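Local coordinates for uncharacterized protein PH0987 (Pyrococcus horikoshii, PDB 2PHC) that is of unknown function but belongs to the carboxyltransferase subdomain C and D family and probably acts as an ATP-binding hydrolase, at residues A10-F15 against Y49-V54; H28-A33 against A75-R80; P89-G94 against V209-K214; Q105-S110 against I144-L149; G162-Q167 against G177-I182. All blocks are in the same frame, centred on the assembly; numbering follows the deposited sequence.

Contact 1 of 5, residues A10-F15 against Y49-V54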
# COMPACT_ATOMS: atom_id res chain seq x y z
N ALA A 10 -15.35 -26.41 5.28
CA ALA A 10 -15.05 -25.03 4.95
C ALA A 10 -13.85 -24.48 5.65
O ALA A 10 -13.60 -24.78 6.82
CB ALA A 10 -16.27 -24.11 5.28
N PHE A 11 -13.16 -23.56 4.98
CA PHE A 11 -12.05 -22.81 5.62
C PHE A 11 -12.22 -21.31 5.46
O PHE A 11 -12.79 -20.87 4.54
CB PHE A 11 -10.66 -23.26 5.04
CG PHE A 11 -10.28 -24.68 5.42
CD1 PHE A 11 -10.66 -25.74 4.63
CD2 PHE A 11 -9.59 -24.94 6.59
CE1 PHE A 11 -10.37 -27.02 4.99
CE2 PHE A 11 -9.31 -26.23 6.94
CZ PHE A 11 -9.68 -27.26 6.11
N LEU A 12 -11.71 -20.53 6.38
CA LEU A 12 -11.76 -19.12 6.25
C LEU A 12 -10.31 -18.62 6.28
O LEU A 12 -9.56 -18.94 7.21
CB LEU A 12 -12.52 -18.53 7.44
CG LEU A 12 -12.86 -17.03 7.44
CD1 LEU A 12 -14.01 -16.63 6.52
CD2 LEU A 12 -13.07 -16.50 8.88
N ILE A 13 -9.96 -18.02 5.17
CA ILE A 13 -8.90 -17.12 5.06
C ILE A 13 -9.34 -15.76 5.42
O ILE A 13 -10.20 -15.17 4.92
CB ILE A 13 -8.24 -17.15 3.70
CG1 ILE A 13 -8.15 -18.57 3.20
CG2 ILE A 13 -6.88 -16.56 3.76
CD1 ILE A 13 -8.42 -18.71 1.79
N SER A 14 -8.58 -15.26 6.26
CA SER A 14 -8.84 -14.28 7.33
C SER A 14 -7.69 -13.26 7.44
O SER A 14 -6.56 -13.60 7.20
CB SER A 14 -9.04 -15.00 8.69
OG SER A 14 -9.25 -14.02 9.66
N PHE A 15 -7.58 -11.80 7.19
CA PHE A 15 -6.37 -10.99 6.91
C PHE A 15 -5.78 -10.01 8.00
O PHE A 15 -4.60 -9.51 7.80
CB PHE A 15 -6.48 -10.25 5.55
CG PHE A 15 -6.46 -11.16 4.36
CD1 PHE A 15 -5.30 -11.34 3.64
CD2 PHE A 15 -7.60 -11.86 3.99
CE1 PHE A 15 -5.26 -12.17 2.53
CE2 PHE A 15 -7.60 -12.71 2.91
CZ PHE A 15 -6.39 -12.87 2.14
N TYR A 49 -15.02 -8.50 3.73
CA TYR A 49 -14.08 -7.37 3.71
C TYR A 49 -12.65 -7.64 4.18
O TYR A 49 -11.71 -6.97 3.74
CB TYR A 49 -14.65 -6.18 4.51
CG TYR A 49 -14.64 -6.42 6.02
CD1 TYR A 49 -13.62 -5.91 6.81
CD2 TYR A 49 -15.62 -7.21 6.66
CE1 TYR A 49 -13.59 -6.16 8.20
CE2 TYR A 49 -15.57 -7.47 8.02
CZ TYR A 49 -14.54 -6.91 8.78
OH TYR A 49 -14.46 -7.11 10.15
N SER A 50 -12.48 -8.53 5.14
CA SER A 50 -11.16 -8.98 5.58
C SER A 50 -11.09 -10.50 5.67
O SER A 50 -10.32 -10.99 6.41
CB SER A 50 -10.74 -8.36 6.93
OG SER A 50 -11.76 -8.55 7.92
N SER A 51 -11.87 -11.25 4.90
CA SER A 51 -11.69 -12.71 4.87
C SER A 51 -12.25 -13.38 3.61
O SER A 51 -13.09 -12.81 2.92
CB SER A 51 -12.36 -13.32 6.07
OG SER A 51 -13.67 -12.79 6.17
N LEU A 52 -11.86 -14.61 3.34
CA LEU A 52 -12.47 -15.38 2.30
C LEU A 52 -12.87 -16.72 2.74
O LEU A 52 -12.09 -17.47 3.19
CB LEU A 52 -11.56 -15.48 1.11
CG LEU A 52 -11.90 -16.37 -0.05
CD1 LEU A 52 -12.93 -15.75 -0.85
CD2 LEU A 52 -10.68 -16.50 -0.81
N LEU A 53 -14.13 -17.03 2.58
CA LEU A 53 -14.66 -18.31 2.90
C LEU A 53 -14.54 -19.27 1.76
O LEU A 53 -14.85 -18.96 0.66
CB LEU A 53 -16.07 -18.20 3.43
CG LEU A 53 -16.69 -19.47 3.99
CD1 LEU A 53 -16.05 -19.90 5.22
CD2 LEU A 53 -18.12 -19.33 4.14
N VAL A 54 -14.00 -20.43 2.05
CA VAL A 54 -13.76 -21.43 1.09
C VAL A 54 -14.43 -22.73 1.50
O VAL A 54 -14.26 -23.25 2.59
CB VAL A 54 -12.23 -21.70 0.85
CG1 VAL A 54 -12.03 -22.55 -0.43
CG2 VAL A 54 -11.52 -20.38 0.68

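Contact 2 of 5, residues H28-A33 against A75-R80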
# COMPACT_ATOMS: atom_id res chain seq x y z
N HIS A 28 -9.91 -10.24 -2.75
CA HIS A 28 -10.30 -10.38 -4.14
C HIS A 28 -9.20 -11.07 -5.02
O HIS A 28 -9.50 -11.94 -5.79
CB HIS A 28 -10.67 -9.02 -4.71
CG HIS A 28 -11.06 -9.05 -6.14
ND1 HIS A 28 -10.44 -8.27 -7.10
CD2 HIS A 28 -12.06 -9.71 -6.77
CE1 HIS A 28 -11.01 -8.50 -8.28
NE2 HIS A 28 -11.98 -9.39 -8.10
N SER A 29 -7.95 -10.69 -4.87
CA SER A 29 -6.82 -11.27 -5.61
C SER A 29 -6.62 -12.74 -5.27
O SER A 29 -6.31 -13.49 -6.13
CB SER A 29 -5.54 -10.53 -5.21
OG SER A 29 -5.62 -9.22 -5.59
N LEU A 30 -6.81 -13.11 -4.03
CA LEU A 30 -6.73 -14.44 -3.59
C LEU A 30 -7.86 -15.26 -4.17
O LEU A 30 -7.60 -16.40 -4.58
CB LEU A 30 -6.74 -14.47 -2.06
CG LEU A 30 -6.71 -15.78 -1.28
CD1 LEU A 30 -5.71 -16.88 -1.72
CD2 LEU A 30 -6.57 -15.49 0.20
N ALA A 31 -9.06 -14.73 -4.21
CA ALA A 31 -10.16 -15.46 -4.76
C ALA A 31 -9.95 -15.69 -6.20
O ALA A 31 -10.12 -16.76 -6.67
CB ALA A 31 -11.42 -14.77 -4.55
N LYS A 32 -9.57 -14.65 -6.89
CA LYS A 32 -9.02 -14.79 -8.20
C LYS A 32 -7.89 -15.81 -8.42
O LYS A 32 -7.83 -16.36 -9.46
CB LYS A 32 -8.78 -13.44 -8.88
CG LYS A 32 -10.05 -12.65 -9.17
CD LYS A 32 -10.57 -12.76 -10.57
CE LYS A 32 -12.01 -12.45 -10.68
NZ LYS A 32 -12.46 -12.05 -12.01
N ALA A 33 -7.03 -16.07 -7.43
CA ALA A 33 -5.79 -16.85 -7.63
C ALA A 33 -6.37 -18.25 -7.57
O ALA A 33 -6.03 -19.15 -8.38
CB ALA A 33 -4.79 -16.63 -6.46
N ALA A 75 0.68 -18.26 0.23
CA ALA A 75 2.12 -18.07 0.14
C ALA A 75 2.60 -17.49 -1.13
O ALA A 75 3.45 -16.64 -1.10
CB ALA A 75 2.89 -19.45 0.44
N ARG A 76 2.08 -17.99 -2.24
CA ARG A 76 2.31 -17.56 -3.58
C ARG A 76 1.69 -16.20 -3.99
O ARG A 76 2.23 -15.55 -4.89
CB ARG A 76 1.68 -18.63 -4.52
CG ARG A 76 2.51 -20.05 -4.52
CD ARG A 76 2.28 -20.96 -5.79
NE ARG A 76 1.35 -22.05 -5.49
CZ ARG A 76 0.13 -22.27 -6.03
NH1 ARG A 76 -0.34 -21.47 -7.00
NH2 ARG A 76 -0.59 -23.32 -5.57
N GLU A 77 0.50 -15.88 -3.46
CA GLU A 77 -0.07 -14.55 -3.48
C GLU A 77 0.81 -13.49 -2.74
O GLU A 77 1.12 -12.47 -3.29
CB GLU A 77 -1.51 -14.59 -2.89
CG GLU A 77 -2.50 -14.93 -3.97
CD GLU A 77 -2.50 -13.80 -5.06
OE1 GLU A 77 -2.64 -12.59 -4.66
OE2 GLU A 77 -2.37 -14.12 -6.29
N VAL A 78 1.23 -13.76 -1.53
CA VAL A 78 2.15 -12.91 -0.82
C VAL A 78 3.48 -12.74 -1.52
O VAL A 78 4.09 -11.69 -1.48
CB VAL A 78 2.39 -13.51 0.60
CG1 VAL A 78 3.57 -12.87 1.26
CG2 VAL A 78 1.11 -13.27 1.48
N GLU A 79 3.98 -13.81 -2.13
CA GLU A 79 5.24 -13.71 -2.88
C GLU A 79 5.07 -12.90 -4.19
O GLU A 79 6.00 -12.29 -4.67
CB GLU A 79 5.78 -15.15 -3.15
CG GLU A 79 6.91 -15.26 -4.15
CD GLU A 79 6.95 -16.69 -4.77
OE1 GLU A 79 5.95 -17.22 -5.37
OE2 GLU A 79 8.02 -17.29 -4.64
N ARG A 80 3.93 -13.00 -4.84
CA ARG A 80 3.68 -12.27 -6.02
C ARG A 80 3.62 -10.75 -5.68
O ARG A 80 4.17 -9.88 -6.37
CB ARG A 80 2.37 -12.75 -6.59
CG ARG A 80 1.88 -11.81 -7.70
CD ARG A 80 0.57 -12.19 -8.28
NE ARG A 80 -0.52 -11.93 -7.35
CZ ARG A 80 -1.07 -10.74 -7.12
NH1 ARG A 80 -0.63 -9.68 -7.74
NH2 ARG A 80 -2.03 -10.64 -6.23
O HOH W 1 -4.40 -12.77 -7.82

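Contact 3 of 5, residues P89-G94 against V209-K214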
# COMPACT_ATOMS: atom_id res chain seq x y z
N PRO A 89 12.38 4.55 1.51
CA PRO A 89 12.67 5.24 2.76
C PRO A 89 12.28 6.74 2.66
O PRO A 89 12.52 7.37 1.62
CB PRO A 89 14.19 5.01 2.95
CG PRO A 89 14.71 4.92 1.65
CD PRO A 89 13.64 4.19 0.82
N VAL A 90 11.62 7.20 3.73
CA VAL A 90 11.09 8.53 3.93
C VAL A 90 11.56 8.89 5.30
O VAL A 90 11.23 8.20 6.26
CB VAL A 90 9.50 8.57 4.02
CG1 VAL A 90 8.96 10.01 4.21
CG2 VAL A 90 8.79 7.91 2.79
N ALA A 91 12.36 9.95 5.40
CA ALA A 91 12.56 10.69 6.72
C ALA A 91 11.37 11.62 6.98
O ALA A 91 11.22 12.63 6.33
CB ALA A 91 13.92 11.43 6.70
N TYR A 92 10.49 11.24 7.90
CA TYR A 92 9.25 11.98 8.25
C TYR A 92 9.52 13.04 9.33
O TYR A 92 10.49 12.91 10.11
CB TYR A 92 8.18 11.05 8.83
CG TYR A 92 7.53 10.05 7.93
CD1 TYR A 92 8.11 8.80 7.71
CD2 TYR A 92 6.30 10.31 7.33
CE1 TYR A 92 7.49 7.85 6.85
CE2 TYR A 92 5.67 9.36 6.48
CZ TYR A 92 6.28 8.16 6.27
OH TYR A 92 5.71 7.25 5.44
N GLY A 93 8.65 14.06 9.35
CA GLY A 93 8.72 15.22 10.23
C GLY A 93 9.93 16.15 10.19
O GLY A 93 10.84 15.97 9.36
N GLY A 94 9.94 17.14 11.09
CA GLY A 94 11.06 18.10 11.23
C GLY A 94 11.19 18.95 9.99
O GLY A 94 10.22 19.51 9.47
N VAL A 209 9.00 3.53 4.26
CA VAL A 209 9.81 3.00 5.36
C VAL A 209 10.40 4.17 6.12
O VAL A 209 11.37 4.78 5.62
CB VAL A 209 11.01 2.10 4.82
CG1 VAL A 209 11.87 1.55 6.04
CG2 VAL A 209 10.52 0.95 3.92
N PRO A 210 9.83 4.54 7.30
CA PRO A 210 10.39 5.64 8.08
C PRO A 210 11.86 5.39 8.39
O PRO A 210 12.21 4.32 8.80
CB PRO A 210 9.59 5.55 9.36
CG PRO A 210 8.35 4.86 9.03
CD PRO A 210 8.70 3.89 8.01
N ILE A 211 12.73 6.36 8.10
CA ILE A 211 14.16 6.37 8.45
C ILE A 211 14.42 7.65 9.28
O ILE A 211 13.57 8.55 9.30
CB ILE A 211 15.13 6.32 7.19
CG1 ILE A 211 14.95 7.54 6.27
CG2 ILE A 211 15.03 5.01 6.44
CD1 ILE A 211 15.93 7.63 5.10
N ASP A 212 15.58 7.75 9.96
CA ASP A 212 16.01 9.04 10.62
C ASP A 212 16.89 9.93 9.69
O ASP A 212 17.33 9.47 8.65
CB ASP A 212 16.70 8.81 11.99
CG ASP A 212 17.74 7.68 11.94
OD1 ASP A 212 18.56 7.69 10.97
OD2 ASP A 212 17.70 6.78 12.84
N GLU A 213 17.14 11.17 10.08
CA GLU A 213 17.98 12.12 9.31
C GLU A 213 19.32 11.57 8.80
O GLU A 213 19.90 12.12 7.88
CB GLU A 213 18.22 13.38 10.17
CG GLU A 213 18.84 14.61 9.50
CD GLU A 213 18.36 15.91 10.17
OE1 GLU A 213 17.90 15.86 11.34
OE2 GLU A 213 18.43 16.98 9.50
N LYS A 214 19.75 10.61 9.56
CA LYS A 214 21.01 10.06 9.44
C LYS A 214 20.93 8.78 8.66
O LYS A 214 21.86 8.60 7.90
CB LYS A 214 21.69 9.92 10.79
CD LYS A 214 20.36 10.78 13.19
CE LYS A 214 19.24 11.77 13.30
NZ LYS A 214 18.07 11.23 14.00
O HOH W 2 11.10 9.00 9.83

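Contact 4 of 5, residues Q105-S110 against I144-L149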
# COMPACT_ATOMS: atom_id res chain seq x y z
N GLN A 105 -2.77 17.65 13.50
CA GLN A 105 -3.73 18.46 14.23
C GLN A 105 -5.02 18.58 13.52
O GLN A 105 -6.05 18.50 14.17
CB GLN A 105 -3.07 19.83 14.49
CG GLN A 105 -4.03 20.96 14.90
CD GLN A 105 -3.38 21.91 15.88
OE1 GLN A 105 -2.14 22.21 15.76
NE2 GLN A 105 -4.19 22.38 16.90
N TYR A 106 -5.03 18.77 12.18
CA TYR A 106 -6.32 18.82 11.38
C TYR A 106 -7.10 17.51 11.54
O TYR A 106 -8.28 17.43 11.39
CB TYR A 106 -5.97 19.11 9.89
CG TYR A 106 -7.12 19.33 8.92
CD1 TYR A 106 -7.49 20.61 8.59
CD2 TYR A 106 -7.81 18.27 8.28
CE1 TYR A 106 -8.55 20.87 7.70
CE2 TYR A 106 -8.88 18.54 7.32
CZ TYR A 106 -9.21 19.85 7.08
OH TYR A 106 -10.23 20.24 6.26
N ASN A 107 -6.43 16.43 11.94
CA ASN A 107 -7.11 15.12 11.98
C ASN A 107 -7.20 14.54 13.37
O ASN A 107 -7.91 13.58 13.57
CB ASN A 107 -6.44 14.13 10.99
CG ASN A 107 -6.70 14.52 9.58
OD1 ASN A 107 -7.85 14.56 9.16
ND2 ASN A 107 -5.66 14.94 8.87
N GLY A 108 -6.49 15.14 14.32
CA GLY A 108 -6.79 14.94 15.74
C GLY A 108 -5.93 13.80 16.15
O GLY A 108 -6.37 12.92 16.89
N LEU A 109 -4.66 13.84 15.72
CA LEU A 109 -3.74 12.75 15.98
C LEU A 109 -2.41 13.35 16.40
O LEU A 109 -2.15 14.52 16.18
CB LEU A 109 -3.51 11.92 14.68
CG LEU A 109 -4.64 11.22 13.89
CD1 LEU A 109 -4.28 10.95 12.41
CD2 LEU A 109 -5.12 9.90 14.57
N SER A 110 -1.56 12.52 16.96
CA SER A 110 -0.17 12.87 17.10
C SER A 110 0.58 12.74 15.82
O SER A 110 0.17 12.09 14.92
CB SER A 110 0.55 12.02 18.17
OG SER A 110 0.60 10.65 17.78
N ILE A 144 -5.82 10.43 7.70
CA ILE A 144 -4.82 11.48 7.43
C ILE A 144 -5.10 12.43 6.25
O ILE A 144 -4.28 13.25 5.91
CB ILE A 144 -3.40 10.93 7.45
CG1 ILE A 144 -3.21 9.86 6.38
CG2 ILE A 144 -3.08 10.39 8.83
CD1 ILE A 144 -1.75 9.66 6.12
N ALA A 145 -6.32 12.34 5.71
CA ALA A 145 -6.81 13.22 4.64
C ALA A 145 -6.63 14.72 5.02
O ALA A 145 -7.00 15.10 6.13
CB ALA A 145 -8.29 12.90 4.34
N THR A 146 -6.06 15.55 4.14
CA THR A 146 -5.78 16.97 4.49
C THR A 146 -5.74 17.80 3.25
O THR A 146 -4.90 17.52 2.34
CB THR A 146 -4.41 17.18 5.24
OG1 THR A 146 -4.31 16.26 6.32
CG2 THR A 146 -4.31 18.62 5.83
N PRO A 147 -6.56 18.88 3.22
CA PRO A 147 -6.58 19.77 2.02
C PRO A 147 -5.25 20.44 1.81
O PRO A 147 -4.47 20.43 2.71
CB PRO A 147 -7.71 20.78 2.30
CG PRO A 147 -7.75 20.86 3.82
CD PRO A 147 -7.48 19.37 4.27
N ARG A 148 -4.95 20.89 0.58
CA ARG A 148 -3.71 21.58 0.15
C ARG A 148 -3.48 22.96 0.84
O ARG A 148 -4.41 23.54 1.43
CB ARG A 148 -3.84 21.88 -1.37
CG ARG A 148 -3.65 20.67 -2.29
CD ARG A 148 -4.44 20.97 -3.59
NE ARG A 148 -4.47 19.85 -4.58
CZ ARG A 148 -5.33 18.82 -4.57
NH1 ARG A 148 -6.28 18.67 -3.68
NH2 ARG A 148 -5.27 17.95 -5.52
N LEU A 149 -2.28 23.51 0.70
CA LEU A 149 -2.01 24.84 1.19
C LEU A 149 -2.90 25.80 0.41
O LEU A 149 -3.32 25.51 -0.73
CB LEU A 149 -0.55 25.21 1.09
CG LEU A 149 0.52 24.48 1.96
CD1 LEU A 149 1.79 24.92 1.44
CD2 LEU A 149 0.48 24.89 3.32

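Contact 5 of 5, residues G162-Q167 against G177-I182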
# COMPACT_ATOMS: atom_id res chain seq x y z
N GLY A 162 3.88 14.29 -0.03
CA GLY A 162 2.81 15.06 0.52
C GLY A 162 1.49 14.41 0.50
O GLY A 162 1.37 13.35 -0.06
N ILE A 163 0.49 15.11 1.06
CA ILE A 163 -0.93 14.69 1.08
C ILE A 163 -1.72 15.84 0.46
O ILE A 163 -1.37 17.05 0.66
CB ILE A 163 -1.39 14.46 2.54
CG1 ILE A 163 -0.63 13.28 3.20
CG2 ILE A 163 -2.93 14.39 2.71
CD1 ILE A 163 -0.98 13.12 4.67
N ALA A 164 -2.79 15.50 -0.23
CA ALA A 164 -3.64 16.44 -0.82
C ALA A 164 -4.96 15.72 -0.97
O ALA A 164 -5.10 14.84 -1.80
CB ALA A 164 -3.08 16.96 -2.18
N GLY A 165 -5.94 16.14 -0.19
CA GLY A 165 -7.12 15.28 0.15
C GLY A 165 -6.79 13.85 0.60
O GLY A 165 -5.91 13.57 1.46
N LYS A 166 -7.47 12.93 -0.10
CA LYS A 166 -7.25 11.54 0.14
C LYS A 166 -6.06 10.93 -0.61
O LYS A 166 -5.95 9.75 -0.61
CB LYS A 166 -8.55 10.75 -0.12
CG LYS A 166 -9.71 11.34 0.71
CD LYS A 166 -11.12 10.95 0.09
CE LYS A 166 -12.26 11.53 0.95
NZ LYS A 166 -13.60 10.97 0.54
N GLN A 167 -5.20 11.74 -1.21
CA GLN A 167 -4.04 11.28 -2.04
C GLN A 167 -2.75 11.58 -1.40
O GLN A 167 -2.54 12.68 -0.80
CB GLN A 167 -3.91 12.09 -3.34
CG GLN A 167 -5.06 12.26 -4.19
CD GLN A 167 -5.00 11.22 -5.31
OE1 GLN A 167 -4.01 11.12 -6.06
NE2 GLN A 167 -6.02 10.44 -5.39
N GLY A 177 4.34 23.45 -5.56
CA GLY A 177 3.23 22.59 -5.18
C GLY A 177 2.61 23.05 -3.89
O GLY A 177 3.29 23.61 -3.04
N GLY A 178 1.30 22.84 -3.75
CA GLY A 178 0.73 23.17 -2.49
C GLY A 178 0.27 22.01 -1.63
O GLY A 178 -0.62 22.27 -0.87
N TRP A 179 0.88 20.80 -1.77
CA TRP A 179 0.52 19.55 -1.06
C TRP A 179 1.10 19.68 0.35
O TRP A 179 2.10 20.36 0.50
CB TRP A 179 1.13 18.27 -1.74
CG TRP A 179 0.31 17.78 -2.97
CD1 TRP A 179 -0.27 18.60 -3.92
CD2 TRP A 179 -0.05 16.42 -3.37
NE1 TRP A 179 -0.97 17.87 -4.85
CE2 TRP A 179 -0.85 16.53 -4.55
CE3 TRP A 179 0.20 15.15 -2.85
CZ2 TRP A 179 -1.39 15.41 -5.22
CZ3 TRP A 179 -0.38 14.00 -3.54
CH2 TRP A 179 -1.15 14.16 -4.70
N ARG A 180 0.50 19.03 1.36
CA ARG A 180 1.04 19.08 2.73
C ARG A 180 2.19 18.17 2.79
O ARG A 180 2.00 16.97 2.70
CB ARG A 180 -0.01 18.68 3.81
CG ARG A 180 -1.17 19.65 3.87
CD ARG A 180 -0.88 21.13 4.35
NE ARG A 180 -2.14 21.91 4.22
CZ ARG A 180 -2.37 23.09 4.83
NH1 ARG A 180 -1.43 23.65 5.62
NH2 ARG A 180 -3.53 23.68 4.67
N ILE A 181 3.38 18.73 2.96
CA ILE A 181 4.61 17.93 2.98
C ILE A 181 4.98 17.37 4.36
O ILE A 181 5.21 18.16 5.29
CB ILE A 181 5.79 18.69 2.40
CG1 ILE A 181 5.42 19.39 1.06
CG2 ILE A 181 6.98 17.81 2.35
CD1 ILE A 181 4.91 18.39 -0.15
N ILE A 182 5.09 16.03 4.46
CA ILE A 182 5.21 15.26 5.73
C ILE A 182 6.56 14.51 5.85
O ILE A 182 6.88 13.95 6.87
CB ILE A 182 3.97 14.29 5.95
CG1 ILE A 182 3.93 13.08 4.95
CG2 ILE A 182 2.62 15.05 5.91
CD1 ILE A 182 2.95 11.93 5.42

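Contact 1 of 5, residues A10-F15 against Y49-V54
Ile13 and Val54 meet through single methyls, with CD1 of Ile13 3.7 Å from CG2 of Val54. The same CD1 also reaches Leu52, whose side chain runs beside that of Ile13 and points the same way. On the other face of the pair, Leu12 holds CG anti to its backbone N (chi1 -173°), which carries CD1 across to Ser51, 3.7 Å from its CB, and on toward Leu53 CB. Beneath these side chains the backbones are bonded in antiparallel register. Phe11 N donates to Val54 O over 2.6 Å. Val54 N returns a bond of 2.8 Å to Phe11 O. Ile13 N reaches Leu52 O at 3.0 Å, less straight at 141°. These are the two central strands of a four-stranded antiparallel sheet, strand 3-5 lying beyond one and strand 42-48 beyond the other, in an alpha/beta layer whose helices pack on a single face. Past the last bridge, Ser50 O accepts from Phe15 N at 3.0 Å. It also sits in the plane of the Phe15 ring, at the edge, 3.7 Å from CD2. Further out, the face bearing Phe11, Ile13, Leu52 and Val54 is covered by helices 21-37 and 63-82: Ile13 and Phe15 rest on Leu30, Phe11 and Val54 on Leu70, and the Phe11 ring meets Tyr63 edge-to-face. Leu12 and Leu53, on the reverse face, both touch Ala6.

Contact 2 of 5, residues H28-A33 against A75-R80
Arg80 presents the edge of its guanidinium to the Glu77 carboxylate, and the two face Ser29 and Ala33 as a pair. Glu77 CD lies at the guanidinium edge, in its plane, and Arg80 grips the acid side-on with two nitrogens. NH2 reaches the syn lone pair of OE1, 2.6 Å from Arg80 NH2 to Glu77 OE1. The second bond is less well aligned: Arg80 NE approaches Glu77 OE2 at 3.1 Å, from 39° above the carboxylate plane. Ser29 CB stands obliquely to the guanidinium, 3.7 Å from Arg80 NH2. On the carboxylate, Ser29 CB touches OE1, while Ala33 CB comes within 3.5 Å of Glu77 OE2. Glu77 CG lies against Ala33 CB, and the bend at chi2 (-63°) turns the carboxylate back to Arg80, one helical turn further on. Polar linkage between the helices runs through a water that donates to Ser29 O at 2.7 Å and to Glu77 OE2 at 2.9 Å. The water is thus a second donor to OE2, beside Arg80 NE, and would probably help to offset the acid's charge. Ser29 OG is engaged within its own helix, with Asp25 O. The segment axes pass 10.4 Å apart at 122°, and only 152 Å² is buried. Small residues on one helix against an i to i+3 salt bridge on the other make this a thin surface contact between the two helices that cover one face of the four-stranded sheet.

Contact 3 of 5, residues P89-G94 against V209-K214
Strands 85-92 and 205-211, bridged here at Pro89-Val209 and Val90-Pro210, supply the parallel pairing that joins the first and last strands of the seven-stranded sheet. Val90 N donates to Val209 O at 3.1 Å, and Ile211 N to Val90 O at 3.0 Å. The strand directions are 53° apart, and where the strands part a water takes over, accepting from Tyr92 N and donating to Ile211 O at 2.6 Å. On one face Pro89 CB packs 3.6 Å from Ile211 CG2. On the other, the Tyr92 ring has Val90 CG1 over the centre of one face, 3.6 Å above the plane, while Pro210 CA lies at the ring edge and Pro210 CG is 3.8 Å from Tyr92 CE1. The hydroxyl bonds His118 ND1, tying the strand end to helix 111-119. Replacing Tyr92 by an alanine would probably leave His118 ND1 without this partner and open a gap between Val90 and Pro210. A sheet whose end strands pair in this way is consistent with the closed beta structure of the cyclophilin-like clan.

Contact 4 of 5, residues Q105-S110 against I144-L149
This is a helix end docked on an irregular loop: Tyr106, Asn107 and Leu109, where helix 100-107 finishes, lie against Ile144-Pro147, between strands 134-138 and 155-156. The touching parts run in nearly opposite directions, 171° apart. Asn107 carries the polar part. Its ND2 donates to Ala145 O at 3.1 Å, with the acceptor close to the amide plane but the donor standing 48° above the carbonyl plane, off the lone pairs. A second bond, from Asn107 ND2 to Thr146 OG1, is weak at 3.2 Å. The same nitrogen also bonds Val103 O in its own helix, so the amide is tied to both helix and loop. Beside it, CG of Tyr106 is anti to the backbone N (chi1 -175°), and the ring is thereby laid over the loop. One face takes Thr146 CG2 and Pro147 CD, the latter 3.3 Å from Tyr106 CZ. The turn that shapes this end is a Schellman motif with Gly108, at positive phi, as its C-prime residue. The chain then leaves the helix through Leu109, whose CD1 meets Ile144 CG2 at 3.8 Å, the two side chains crossing at about a right angle. Ser110 follows as N-cap of helix 111-119, where Ile117 supports both Leu109 and Ile144. On the loop's far side, Ile144 and Thr146 touch Ile163 of strand 160-164, and Pro147 O accepts from Arg180 NE of strand 180-184.

Contact 5 of 5, residues G162-Q167 against G177-I182
With CG anti to its own carbonyl carbon (chi1 -80°) and the indole turned by a chi2 of 40°, Trp179 lays one face of its ring system over Ala164. It does so just before strand 180-184, which pairs antiparallel with strand 160-164 in the seven-stranded sheet of this carboxyltransferase-family protein, of the cyclophilin-like clan; a type II' turn from Ala164 to Gln167 leads to the next strand. Ala164 CB makes a CH-pi contact 3.3 Å from the centroid of the Trp179 five-membered ring, only 12° off its normal. Gly162 O lies in the ring plane at the edge, 3.5 Å from Trp179 CE3, and Gln167 CB is 3.7 Å from Trp179 CH2. Phe134 meets the indole edge-to-face. A serine in place of Trp179 would lose the whole aromatic surface and is likely to leave Ala164 CB and Phe134 facing a gap. Gly162 fits because a beta carbon there would fall 2.9 Å from Trp179 CB, a clash. The backbones are joined by Ile163 N to Arg180 O at 2.9 Å and Arg180 N to Ile163 O at 2.8 Å. Elsewhere in the pair, Ile163 and Ile182 cross at about a right angle, CD1 of Ile163 lying 4.2 Å from CD1 of Ile182.

Overall arrangement
The contacts fall into two groups, with contacts 1 and 2 at least 31 Å, centre to centre, from the other three. Contact 1 is sheet pairing with a buried apolar face. Contact 2 is a charged, hydrated surface contact between the helices on that face, and Leu30 and Ala31 join the two by packing. Contacts 3 and 5 belong to one sheet, where Gly93 N probably bonds Ile182 O, yet differ: contact 3 is parallel, partly buried and continued by water, whereas contact 5 is antiparallel and buried, with an aromatic cover. Contact 4, irregular and partly buried, borders contact 5, Leu149 N probably bonding Gly178 O. It combines side-chain amide bonding with ring and aliphatic packing, without strand pairing.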